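Local coordinates for protein GMP reductase (Trypanosoma brucei brucei, PDB 6JIG) that probably catalyses the NADPH-dependent deamination of GMP to IMP, and binds guanine nucleotides at a second, regulatory site in its CBS domains, at residues Val91-Phe97 with Leu223-Leu229; Val182-Met186 with Val207-Val212. The protein carries 1 engineered substitution. One frame throughout, in Å; residues are numbered along the deposited sequence.

Interaction 1 (Val91-Phe97 with Leu223-Leu229). With 5GP (guanosine-5'-monophosphate), chain C.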
loop_
_atom_site.group_PDB
_atom_site.type_symbol
_atom_site.label_atom_id
_atom_site.label_comp_id
_atom_site.label_asym_id
_atom_site.label_seq_id
_atom_site.Cartn_x
_atom_site.Cartn_y
_atom_site.Cartn_z
ATOM N N VAL A 91 -41.344 -10.965 19.936
ATOM C CA VAL A 91 -40.569 -12.157 20.272
ATOM C C VAL A 91 -41.479 -13.215 20.890
ATOM O O VAL A 91 -41.405 -14.401 20.553
ATOM C CB VAL A 91 -39.408 -11.804 21.215
ATOM C CG1 VAL A 91 -38.679 -13.084 21.646
ATOM C CG2 VAL A 91 -38.422 -10.838 20.524
ATOM N N LYS A 92 -42.335 -12.797 21.823
ATOM C CA LYS A 92 -43.228 -13.739 22.496
ATOM C C LYS A 92 -44.233 -14.344 21.532
ATOM O O LYS A 92 -44.709 -15.466 21.749
ATOM C CB LYS A 92 -43.946 -13.027 23.640
ATOM C CG LYS A 92 -43.035 -12.747 24.824
ATOM C CD LYS A 92 -42.286 -14.028 25.226
ATOM C CE LYS A 92 -41.597 -13.896 26.592
ATOM N NZ LYS A 92 -40.945 -15.219 26.924
ATOM N N ARG A 93 -44.540 -13.635 20.452
ATOM C CA ARG A 93 -45.517 -14.078 19.470
ATOM C C ARG A 93 -44.927 -15.042 18.445
ATOM O O ARG A 93 -45.687 -15.668 17.693
ATOM C CB ARG A 93 -46.120 -12.831 18.797
ATOM C CG ARG A 93 -47.526 -12.982 18.277
ATOM C CD ARG A 93 -48.588 -12.934 19.360
ATOM N NE ARG A 93 -49.860 -13.397 18.814
ATOM C CZ ARG A 93 -51.061 -13.038 19.256
ATOM N NH1 ARG A 93 -51.197 -12.189 20.270
ATOM N NH2 ARG A 93 -52.131 -13.531 18.666
ATOM N N ALA A 94 -43.600 -15.225 18.436
ATOM C CA ALA A 94 -42.970 -16.054 17.413
ATOM C C ALA A 94 -43.474 -17.494 17.457
ATOM O O ALA A 94 -43.651 -18.129 16.410
ATOM C CB ALA A 94 -41.454 -16.024 17.575
ATOM N N GLN A 95 -43.672 -18.036 18.656
ATOM C CA GLN A 95 -44.203 -19.381 18.824
ATOM C C GLN A 95 -44.774 -19.498 20.230
ATOM O O GLN A 95 -44.470 -18.693 21.108
ATOM C CB GLN A 95 -43.131 -20.449 18.580
ATOM C CG GLN A 95 -41.914 -20.314 19.475
ATOM C CD GLN A 95 -40.731 -21.068 18.921
ATOM O OE1 GLN A 95 -40.152 -20.674 17.897
ATOM N NE2 GLN A 95 -40.383 -22.176 19.562
ATOM N N SER A 96 -45.607 -20.516 20.431
ATOM C CA SER A 96 -46.252 -20.725 21.721
ATOM C C SER A 96 -46.794 -22.148 21.748
ATOM O O SER A 96 -46.735 -22.864 20.753
ATOM C CB SER A 96 -47.375 -19.705 21.953
ATOM O OG SER A 96 -47.781 -19.702 23.309
ATOM N N PHE A 97 -47.317 -22.562 22.897
ATOM C CA PHE A 97 -48.090 -23.806 22.924
ATOM C C PHE A 97 -49.556 -23.424 22.752
ATOM O O PHE A 97 -50.154 -23.677 21.702
ATOM C CB PHE A 97 -47.844 -24.609 24.199
ATOM C CG PHE A 97 -48.635 -25.890 24.243
ATOM C CD1 PHE A 97 -48.524 -26.814 23.217
ATOM C CD2 PHE A 97 -49.513 -26.150 25.282
ATOM C CE1 PHE A 97 -49.268 -27.998 23.227
ATOM C CE2 PHE A 97 -50.253 -27.332 25.301
ATOM C CZ PHE A 97 -50.123 -28.255 24.269
ATOM N N LEU A 223 -37.231 -21.543 26.371
ATOM C CA LEU A 223 -38.676 -21.344 26.445
ATOM C C LEU A 223 -39.097 -20.873 27.830
ATOM O O LEU A 223 -38.526 -21.297 28.841
ATOM C CB LEU A 223 -39.423 -22.663 26.113
ATOM C CG LEU A 223 -39.115 -23.244 24.732
ATOM C CD1 LEU A 223 -39.915 -24.528 24.445
ATOM C CD2 LEU A 223 -39.385 -22.179 23.656
ATOM N N ASP A 224 -40.121 -20.014 27.876
ATOM C CA ASP A 224 -40.794 -19.717 29.138
ATOM C C ASP A 224 -41.833 -20.804 29.433
ATOM O O ASP A 224 -41.956 -21.788 28.703
ATOM C CB ASP A 224 -41.412 -18.312 29.128
ATOM C CG ASP A 224 -42.579 -18.151 28.131
ATOM O OD1 ASP A 224 -43.165 -19.154 27.666
ATOM O OD2 ASP A 224 -42.905 -16.985 27.810
ATOM N N SER A 225 -42.594 -20.624 30.517
ATOM C CA SER A 225 -43.508 -21.678 30.965
ATOM C C SER A 225 -44.669 -21.899 30.000
ATOM O O SER A 225 -45.333 -22.939 30.078
ATOM C CB SER A 225 -44.056 -21.356 32.358
ATOM O OG SER A 225 -44.837 -20.168 32.352
ATOM N N ARG A 226 -44.926 -20.956 29.102
ATOM C CA ARG A 226 -45.988 -21.079 28.115
ATOM C C ARG A 226 -45.490 -21.631 26.783
ATOM O O ARG A 226 -46.267 -21.719 25.825
ATOM C CB ARG A 226 -46.667 -19.720 27.924
ATOM C CG ARG A 226 -47.403 -19.247 29.197
ATOM C CD ARG A 226 -47.754 -17.768 29.179
ATOM N NE ARG A 226 -48.410 -17.403 27.930
ATOM C CZ ARG A 226 -48.916 -16.204 27.668
ATOM N NH1 ARG A 226 -48.849 -15.239 28.575
ATOM N NH2 ARG A 226 -49.485 -15.965 26.491
ATOM N N GLY A 227 -44.224 -22.023 26.705
ATOM C CA GLY A 227 -43.665 -22.497 25.458
ATOM C C GLY A 227 -43.285 -21.400 24.488
ATOM O O GLY A 227 -43.050 -21.692 23.313
ATOM N N ARG A 228 -43.227 -20.148 24.938
ATOM C CA ARG A 228 -42.754 -19.054 24.102
ATOM C C ARG A 228 -41.254 -18.840 24.318
ATOM O O ARG A 228 -40.691 -19.231 25.340
ATOM C CB ARG A 228 -43.508 -17.764 24.411
ATOM C CG ARG A 228 -45.032 -17.946 24.618
ATOM C CD ARG A 228 -45.651 -16.660 25.102
ATOM N NE ARG A 228 -45.144 -16.239 26.409
ATOM C CZ ARG A 228 -45.499 -15.109 27.020
ATOM N NH1 ARG A 228 -46.373 -14.284 26.449
ATOM N NH2 ARG A 228 -44.994 -14.800 28.206
ATOM N N LEU A 229 -40.621 -18.169 23.358
ATOM C CA LEU A 229 -39.175 -17.954 23.431
ATOM C C LEU A 229 -38.796 -17.029 24.586
ATOM O O LEU A 229 -39.449 -16.012 24.832
ATOM C CB LEU A 229 -38.667 -17.374 22.110
ATOM C CG LEU A 229 -38.829 -18.339 20.921
ATOM C CD1 LEU A 229 -38.543 -17.627 19.597
ATOM C CD2 LEU A 229 -37.916 -19.539 21.091
HETATM P P 5GP C . -48.142 -21.034 10.510
HETATM O O1P 5GP C . -48.150 -22.535 10.334
HETATM O O2P 5GP C . -49.424 -20.459 11.076
HETATM O O3P 5GP C . -47.395 -20.226 9.466
HETATM O "O5'" 5GP C . -47.250 -20.806 11.797
HETATM C "C5'" 5GP C . -47.865 -20.236 12.929
HETATM C "C4'" 5GP C . -46.857 -19.674 13.879
HETATM O "O4'" 5GP C . -47.284 -18.321 14.219
HETATM C "C3'" 5GP C . -46.806 -20.457 15.187
HETATM O "O3'" 5GP C . -45.482 -20.475 15.721
HETATM C "C2'" 5GP C . -47.754 -19.661 16.079
HETATM O "O2'" 5GP C . -47.571 -19.826 17.467
HETATM C "C1'" 5GP C . -47.486 -18.230 15.612
HETATM N N9 5GP C . -48.612 -17.342 15.891
HETATM C C8 5GP C . -48.581 -16.341 16.785
HETATM N N7 5GP C . -49.792 -15.762 16.850
HETATM C C5 5GP C . -50.612 -16.432 16.003
HETATM C C6 5GP C . -51.951 -16.279 15.670
HETATM O O6 5GP C . -52.627 -15.376 16.205
HETATM N N1 5GP C . -52.505 -17.107 14.777
HETATM C C2 5GP C . -51.787 -18.079 14.191
HETATM N N2 5GP C . -52.406 -18.889 13.293
HETATM N N3 5GP C . -50.463 -18.253 14.490
HETATM C C4 5GP C . -49.864 -17.437 15.399
HETATM O O HOH W 1 -42.189 -17.005 21.216
HETATM O O HOH W 2 -41.869 -23.400 21.274
#
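A salt-bridge network joins Lys92, near the end of helix 81-93, to the loop 223-229 where the two chain crossings between the TIM barrel and the CBS domains run side by side. Lys92 NZ lies 2.8 Å from Asp224 OD2, meeting it from above the carboxylate plane, and 2.7 Å from the backbone Leu229 O; Asp254 is a further salt-bridge partner of the ammonium. Arg228 NE reaches the same Asp224 OD2 in the guanidinium plane, on the syn lone pair, at 2.7 Å, so this one oxygen takes two charged donors. The Lys92 and Arg228 side chains cross at about a right angle, with Lys92 CD 3.7 Å above the centre of one guanidinium face; Arg226 CZ lies over the rim of the opposite face. Asp224 OD1 meanwhile accepts from the backbone N of Arg226, an Asx turn, and of Arg228, from opposite faces of the carboxylate, which fixes its rotation within a type I turn. Further along, Phe97 N donates to Arg226 O at 3.2 Å, in the carbonyl plane. Gln95 CG sits between its backbone N and carbonyl carbon (chi1 57°), which lays the amide against Leu229 CG and CD2, while OE1 bonds to Arg68. A water accepts from Gln95 N and Leu229 N and lies 2.8 Å from Val91 O; another bridges Gln95 NE2 and Gly227 O. On the nucleotide side, Arg93 presents the guanidinium edge to the guanine: NE donates to N7 of GMP at 3.1 Å and NH2 to its O6 at 3.1 Å. This pairing with the Hoogsteen edge belongs to the regulatory nucleotide site of the CBS pair, set beside the paired linkers that join it to the barrel, as in the IMPDH/GMPR family.

Interaction 2 (Val182-Met186 with Val207-Val212); sequences VTHLM and VTLSDV. With 5GP (guanosine-5'-monophosphate), chain C.
Asp211 holds the ribose of GMP through its carboxylate: the sugar O2' donates to OD2 at a very short 2.5 Å, and O3' lies 2.7 Å from OD1, with Ala94 O as a second possible acceptor for its one proton. OD1 also receives a weak bond from Ser96 N. One residue earlier, Ser210 OG donates to the phosphate oxygen O1P of the nucleotide at 2.8 Å. Both residues sit in the first turn of helix 209-216, whose N-cap is Thr208: its OG1 accepts from Asp211 N at 3.3 Å. Strand 203-208 running straight into this helix, with helix 179-189 packed against them, is the core of a CBS domain; Ser210 and Asp211 serve the nucleotide while Val207, Leu209 and Val212 pack on helix 179-189. Met186, extended beyond CG (chi2 172°), brings its methyl against the backbone of the strand-helix junction, where CE comes 3.4 Å from Val207 O, and its SD lies 3.9 Å from Val212 CG2. Val182 splits its branches, CG1 lying 3.8 Å from Val212 CG2 and CG2 against Val207 CG1. Thr183 OG1, bonded to Leu179 O a turn back, rests 3.4 Å from Val212 CG1. Leu152 of the second subunit packs on Thr183, Met186 and Val212.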
loop_
_atom_site.group_PDB
_atom_site.type_symbol
_atom_site.label_atom_id
_atom_site.label_comp_id
_atom_site.label_asym_id
_atom_site.label_seq_id
_atom_site.Cartn_x
_atom_site.Cartn_y
_atom_site.Cartn_z
ATOM N N VAL A 182 -53.045 -33.039 22.313
ATOM C CA VAL A 182 -53.312 -32.275 21.098
ATOM C C VAL A 182 -52.620 -32.917 19.903
ATOM O O VAL A 182 -53.135 -32.861 18.779
ATOM C CB VAL A 182 -52.922 -30.796 21.293
ATOM C CG1 VAL A 182 -51.412 -30.581 21.109
ATOM C CG2 VAL A 182 -53.746 -29.903 20.361
ATOM N N THR A 183 -51.481 -33.581 20.126
ATOM C CA THR A 183 -50.839 -34.336 19.053
ATOM C C THR A 183 -51.759 -35.443 18.556
ATOM O O THR A 183 -51.882 -35.677 17.345
ATOM C CB THR A 183 -49.517 -34.926 19.548
ATOM O OG1 THR A 183 -48.622 -33.874 19.925
ATOM C CG2 THR A 183 -48.866 -35.780 18.470
ATOM N N HIS A 184 -52.413 -36.131 19.487
ATOM C CA HIS A 184 -53.372 -37.160 19.124
ATOM C C HIS A 184 -54.542 -36.577 18.340
ATOM O O HIS A 184 -54.977 -37.159 17.338
ATOM C CB HIS A 184 -53.856 -37.859 20.389
ATOM C CG HIS A 184 -55.050 -38.730 20.176
ATOM N ND1 HIS A 184 -54.965 -39.975 19.594
ATOM C CD2 HIS A 184 -56.357 -38.535 20.471
ATOM C CE1 HIS A 184 -56.171 -40.514 19.543
ATOM N NE2 HIS A 184 -57.033 -39.658 20.064
ATOM N N LEU A 185 -55.067 -35.428 18.771
ATOM C CA LEU A 185 -56.188 -34.827 18.052
ATOM C C LEU A 185 -55.794 -34.448 16.632
ATOM O O LEU A 185 -56.587 -34.600 15.695
ATOM C CB LEU A 185 -56.705 -33.597 18.791
ATOM C CG LEU A 185 -57.358 -33.810 20.146
ATOM C CD1 LEU A 185 -57.820 -32.467 20.706
ATOM C CD2 LEU A 185 -58.522 -34.783 20.010
ATOM N N MET A 186 -54.578 -33.932 16.455
ATOM C CA MET A 186 -54.122 -33.571 15.118
ATOM C C MET A 186 -53.882 -34.811 14.268
ATOM O O MET A 186 -54.247 -34.838 13.088
ATOM C CB MET A 186 -52.851 -32.723 15.210
ATOM C CG MET A 186 -53.123 -31.317 15.721
ATOM S SD MET A 186 -51.630 -30.353 16.064
ATOM C CE MET A 186 -52.406 -28.772 16.393
ATOM N N VAL A 207 -54.071 -23.900 19.076
ATOM C CA VAL A 207 -52.864 -24.716 19.008
ATOM C C VAL A 207 -52.631 -25.087 17.550
ATOM O O VAL A 207 -53.550 -25.564 16.874
ATOM C CB VAL A 207 -52.963 -25.976 19.886
ATOM C CG1 VAL A 207 -51.595 -26.651 19.990
ATOM C CG2 VAL A 207 -53.508 -25.626 21.268
ATOM N N THR A 208 -51.411 -24.858 17.063
ATOM C CA THR A 208 -51.070 -25.122 15.673
ATOM C C THR A 208 -50.067 -26.261 15.565
ATOM O O THR A 208 -49.239 -26.481 16.457
ATOM C CB THR A 208 -50.479 -23.883 14.988
ATOM O OG1 THR A 208 -49.163 -23.650 15.495
ATOM C CG2 THR A 208 -51.326 -22.676 15.258
ATOM N N LEU A 209 -50.144 -26.966 14.438
ATOM C CA LEU A 209 -49.216 -28.055 14.169
ATOM C C LEU A 209 -47.774 -27.565 14.174
ATOM O O LEU A 209 -46.877 -28.269 14.655
ATOM C CB LEU A 209 -49.564 -28.702 12.830
ATOM C CG LEU A 209 -48.606 -29.716 12.224
ATOM C CD1 LEU A 209 -48.456 -30.920 13.144
ATOM C CD2 LEU A 209 -49.106 -30.137 10.857
ATOM N N SER A 210 -47.534 -26.358 13.641
ATOM C CA SER A 210 -46.173 -25.816 13.615
ATOM C C SER A 210 -45.573 -25.776 15.010
ATOM O O SER A 210 -44.410 -26.137 15.210
ATOM C CB SER A 210 -46.169 -24.406 13.011
ATOM O OG SER A 210 -46.594 -24.422 11.663
ATOM N N ASP A 211 -46.352 -25.308 15.982
ATOM C CA ASP A 211 -45.873 -25.222 17.356
ATOM C C ASP A 211 -45.697 -26.604 17.965
ATOM O O ASP A 211 -44.740 -26.846 18.704
ATOM C CB ASP A 211 -46.849 -24.400 18.192
ATOM C CG ASP A 211 -46.787 -22.924 17.881
ATOM O OD1 ASP A 211 -45.673 -22.409 17.650
ATOM O OD2 ASP A 211 -47.846 -22.265 17.887
ATOM N N VAL A 212 -46.622 -27.519 17.675
ATOM C CA VAL A 212 -46.525 -28.878 18.201
ATOM C C VAL A 212 -45.272 -29.560 17.677
ATOM O O VAL A 212 -44.529 -30.200 18.432
ATOM C CB VAL A 212 -47.795 -29.678 17.850
ATOM C CG1 VAL A 212 -47.588 -31.157 18.137
ATOM C CG2 VAL A 212 -48.997 -29.133 18.623
HETATM P P 5GP C . -48.142 -21.034 10.510
HETATM O O1P 5GP C . -48.150 -22.535 10.334
HETATM O O2P 5GP C . -49.424 -20.459 11.076
HETATM O O3P 5GP C . -47.395 -20.226 9.466
HETATM O "O5'" 5GP C . -47.250 -20.806 11.797
HETATM C "C5'" 5GP C . -47.865 -20.236 12.929
HETATM C "C4'" 5GP C . -46.857 -19.674 13.879
HETATM O "O4'" 5GP C . -47.284 -18.321 14.219
HETATM C "C3'" 5GP C . -46.806 -20.457 15.187
HETATM O "O3'" 5GP C . -45.482 -20.475 15.721
HETATM C "C2'" 5GP C . -47.754 -19.661 16.079
HETATM O "O2'" 5GP C . -47.571 -19.826 17.467
HETATM C "C1'" 5GP C . -47.486 -18.230 15.612
HETATM N N9 5GP C . -48.612 -17.342 15.891
HETATM C C8 5GP C . -48.581 -16.341 16.785
HETATM N N7 5GP C . -49.792 -15.762 16.850
HETATM C C5 5GP C . -50.612 -16.432 16.003
HETATM C C6 5GP C . -51.951 -16.279 15.670
HETATM O O6 5GP C . -52.627 -15.376 16.205
HETATM N N1 5GP C . -52.505 -17.107 14.777
HETATM C C2 5GP C . -51.787 -18.079 14.191
HETATM N N2 5GP C . -52.406 -18.889 13.293
HETATM N N3 5GP C . -50.463 -18.253 14.490
HETATM C C4 5GP C . -49.864 -17.437 15.399
#

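Both contacts touch the same CBS-bound GMP, with centres 15 Å apart, and interaction 2 is nested within the chain loop that interaction 1 closes. The nucleotide is shared between them: its O3' lies between Ala94 O of interaction 1 and Asp211 OD1 of interaction 2, the proton not assigned to either. They also touch directly, Gln95 CB lying 3.3 Å from Asp211 OD1, so the linker entering the CBS pair runs alongside the carboxylate that holds the sugar. Phe97 continues the join: its CE1 is 4.0 Å from Val182 CG1 and its O 3.7 Å from Val207 CG1, linking the linker crossing to the hydrophobic core of interaction 2.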